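Ancylostoma secreted protein 1 (Necator americanus, PDB 3NT8) is a secreted two-CAP-domain hookworm protein that is probably associated with the transition of infective larvae to parasitism. Local coordinates at residues S91-I96 and Q101-W106. Numbering follows the deposited sequence.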
ATOM      1  N   SER A  91       8.207 -25.948  -6.346  1.00 42.79           N
ATOM      2  CA  SER A  91       8.820 -24.774  -7.036  1.00 44.81           C
ATOM      3  C   SER A  91       7.866 -23.568  -7.117  1.00 44.99           C
ATOM      4  O   SER A  91       6.664 -23.736  -7.262  1.00 45.83           O
ATOM      5  CB  SER A  91       9.238 -25.154  -8.455  1.00 44.81           C
ATOM      6  OG  SER A  91      10.334 -26.069  -8.416  1.00 48.30           O
ATOM      7  N   GLY A  92       8.411 -22.358  -7.016  1.00 44.96           N
ATOM      8  CA  GLY A  92       7.607 -21.159  -7.161  1.00 44.60           C
ATOM      9  C   GLY A  92       6.878 -20.758  -5.904  1.00 44.42           C
ATOM     10  O   GLY A  92       7.264 -21.142  -4.798  1.00 43.93           O
ATOM     11  N   PHE A  93       5.821 -19.965  -6.095  1.00 44.32           N
ATOM     12  CA  PHE A  93       5.026 -19.387  -5.005  1.00 44.13           C
ATOM     13  C   PHE A  93       3.724 -20.138  -4.704  1.00 44.44           C
ATOM     14  O   PHE A  93       3.090 -20.741  -5.600  1.00 45.56           O
ATOM     15  CB  PHE A  93       4.754 -17.904  -5.264  1.00 43.61           C
ATOM     16  CG  PHE A  93       5.994 -17.047  -5.240  1.00 43.61           C
ATOM     17  CD1 PHE A  93       6.738 -16.881  -4.066  1.00 41.99           C
ATOM     18  CD2 PHE A  93       6.416 -16.389  -6.394  1.00 44.24           C
ATOM     19  CE1 PHE A  93       7.883 -16.069  -4.056  1.00 41.57           C
ATOM     20  CE2 PHE A  93       7.566 -15.580  -6.392  1.00 44.10           C
ATOM     21  CZ  PHE A  93       8.296 -15.421  -5.228  1.00 41.62           C
ATOM     22  N   ALA A  94       3.331 -20.100  -3.436  1.00 43.53           N
ATOM     23  CA  ALA A  94       2.201 -20.873  -2.949  1.00 42.87           C
ATOM     24  C   ALA A  94       0.871 -20.334  -3.465  1.00 42.73           C
ATOM     25  O   ALA A  94      -0.066 -21.106  -3.619  1.00 43.33           O
ATOM     26  CB  ALA A  94       2.207 -20.900  -1.437  1.00 42.41           C
ATOM     27  N   GLY A  95       0.798 -19.018  -3.720  1.00 42.26           N
ATOM     28  CA  GLY A  95      -0.454 -18.324  -4.102  1.00 41.34           C
ATOM     29  C   GLY A  95      -1.473 -18.187  -2.955  1.00 41.02           C
ATOM     30  O   GLY A  95      -2.697 -18.100  -3.197  1.00 41.03           O
ATOM     31  N   ILE A  96      -0.982 -18.191  -1.705  1.00 39.16           N
ATOM     32  CA  ILE A  96      -1.824 -17.920  -0.518  1.00 37.25           C
ATOM     33  C   ILE A  96      -2.467 -16.519  -0.507  1.00 37.40           C
ATOM     34  O   ILE A  96      -1.802 -15.502  -0.861  1.00 36.72           O
ATOM     35  CB  ILE A  96      -1.039 -18.145   0.818  1.00 36.90           C
ATOM     36  CG1 ILE A  96      -0.527 -19.596   0.892  1.00 34.99           C
ATOM     37  CG2 ILE A  96      -1.915 -17.792   2.058  1.00 33.63           C
ATOM     38  CD1 ILE A  96       0.681 -19.759   1.745  1.00 33.05           C
ATOM     39  N   GLN A 101       5.078 -13.508  -0.190  1.00 17.69           N
ATOM     40  CA  GLN A 101       5.815 -14.686   0.157  1.00 19.21           C
ATOM     41  C   GLN A 101       7.298 -14.612  -0.205  1.00 19.22           C
ATOM     42  O   GLN A 101       7.658 -14.169  -1.263  1.00 20.02           O
ATOM     43  CB  GLN A 101       5.188 -15.927  -0.517  1.00 20.04           C
ATOM     44  CG  GLN A 101       5.916 -17.228  -0.229  1.00 22.36           C
ATOM     45  CD  GLN A 101       5.196 -18.430  -0.819  1.00 25.31           C
ATOM     46  OE1 GLN A 101       4.297 -18.298  -1.662  1.00 31.86           O
ATOM     47  NE2 GLN A 101       5.612 -19.585  -0.421  1.00 27.72           N
ATOM     48  N   ASN A 102       8.121 -15.096   0.717  1.00 19.67           N
ATOM     49  CA  ASN A 102       9.531 -15.286   0.551  1.00 19.98           C
ATOM     50  C   ASN A 102       9.831 -16.787   0.599  1.00 20.90           C
ATOM     51  O   ASN A 102       9.287 -17.503   1.441  1.00 20.69           O
ATOM     52  CB  ASN A 102      10.267 -14.598   1.695  1.00 19.69           C
ATOM     53  CG  ASN A 102      10.705 -13.179   1.367  1.00 17.68           C
ATOM     54  OD1 ASN A 102      10.559 -12.717   0.257  1.00 20.64           O
ATOM     55  ND2 ASN A 102      11.230 -12.478   2.369  1.00 14.74           N
ATOM     56  N   THR A 103      10.710 -17.252  -0.282  1.00 22.59           N
ATOM     57  CA  THR A 103      10.944 -18.681  -0.448  1.00 25.20           C
ATOM     58  C   THR A 103      12.418 -19.005  -0.797  1.00 25.44           C
ATOM     59  O   THR A 103      13.144 -18.197  -1.467  1.00 25.30           O
ATOM     60  CB  THR A 103       9.963 -19.316  -1.520  1.00 26.69           C
ATOM     61  OG1 THR A 103      10.105 -20.733  -1.473  1.00 32.54           O
ATOM     62  CG2 THR A 103      10.304 -18.844  -2.931  1.00 27.71           C
ATOM     63  N   MET A 104      12.855 -20.165  -0.302  1.00 24.57           N
ATOM     64  CA  MET A 104      14.241 -20.601  -0.471  1.00 25.08           C
ATOM     65  C   MET A 104      14.267 -22.113  -0.506  1.00 25.02           C
ATOM     66  O   MET A 104      13.603 -22.779   0.287  1.00 23.95           O
ATOM     67  CB  MET A 104      15.129 -20.125   0.674  1.00 24.14           C
ATOM     68  CG  MET A 104      16.523 -20.528   0.582  1.00 25.62           C
ATOM     69  SD  MET A 104      17.277 -19.673  -0.759  1.00 40.14           S
ATOM     70  CE  MET A 104      18.952 -20.277  -0.440  1.00 39.60           C
ATOM     71  N   SER A 105      15.078 -22.635  -1.409  1.00 25.84           N
ATOM     72  CA  SER A 105      15.205 -24.072  -1.551  1.00 27.23           C
ATOM     73  C   SER A 105      16.654 -24.513  -1.334  1.00 26.45           C
ATOM     74  O   SER A 105      17.584 -23.927  -1.892  1.00 26.14           O
ATOM     75  CB  SER A 105      14.659 -24.523  -2.912  1.00 29.07           C
ATOM     76  OG  SER A 105      14.792 -25.939  -3.050  1.00 32.11           O
ATOM     77  N   TRP A 106      16.847 -25.535  -0.496  1.00 26.54           N
ATOM     78  CA  TRP A 106      18.170 -26.134  -0.310  1.00 26.85           C
ATOM     79  C   TRP A 106      18.237 -27.573  -0.798  1.00 28.23           C
ATOM     80  O   TRP A 106      17.259 -28.332  -0.693  1.00 28.19           O
ATOM     81  CB  TRP A 106      18.566 -26.111   1.169  1.00 26.98           C
ATOM     82  CG  TRP A 106      18.547 -24.771   1.768  1.00 24.31           C
ATOM     83  CD1 TRP A 106      17.502 -24.170   2.416  1.00 22.91           C
ATOM     84  CD2 TRP A 106      19.626 -23.854   1.807  1.00 23.55           C
ATOM     85  NE1 TRP A 106      17.866 -22.913   2.835  1.00 20.25           N
ATOM     86  CE2 TRP A 106      19.168 -22.696   2.483  1.00 21.64           C
ATOM     87  CE3 TRP A 106      20.945 -23.890   1.339  1.00 24.71           C
ATOM     88  CZ2 TRP A 106      19.978 -21.588   2.703  1.00 19.41           C
ATOM     89  CZ3 TRP A 106      21.758 -22.789   1.554  1.00 25.36           C
ATOM     90  CH2 TRP A 106      21.268 -21.644   2.230  1.00 22.12           C
TER
HETATM   91  O   HOH W   1       5.437 -22.015  -2.182  1.00 17.77           O
HETATM   92  O   HOH W   2       1.987 -17.393  -1.250  1.00 29.51           O
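Gln101 reaches from the first residues of an edge strand to the backbone of Ala94, joining the loop that follows helix 76-85 to the central sheet of the first CAP domain, an alpha-beta-alpha sandwich. Strand 100-107 borders strand 170-177 on one side, and its Gln101 and Thr103 side chains point to the loop. The tight part of the contact surrounds the glutamine carboxamide. With CG anti to the backbone N (chi1 179°) and the chain extended beyond it, Gln101 carries OE1 to the amide of Ala94, where N and OE1 lie 2.7 Å apart. The bond is nearly straight, 165° at the hydrogen, and the donor stands slightly tilted from the carbonyl plane. Ala94 CB packs beside the same oxygen, 3.3 Å from OE1. The other end of the carboxamide is held as well: NE2 bonds to Ser174 OG of the neighbouring strand and to a water that makes a weak bond to Gly92 O. Gripped at both ends, the amide has its rotation fixed, and the Phe93 side chain runs past it in the opposite direction, the ring inclined 55° to the amide, with Gln101 CD level with the ring edge, 3.9 Å from CD1.

Farther along the strand the contact loosens. Phe93, solvent-exposed, touches Thr103 through CE1 and CG2 at 3.9 Å, and the methyl is 4.2 Å from Gly92 O; beyond Thr103 the strand makes no contact with segment 91-96. On the Ile96 side a second water lies between the loop and the glutamine. Its oxygen is 2.5 Å from Gln101 OE1, short enough to leave that bond doubtful, but it accepts the N-H of Ile96 with N 3.1 Å from the water oxygen.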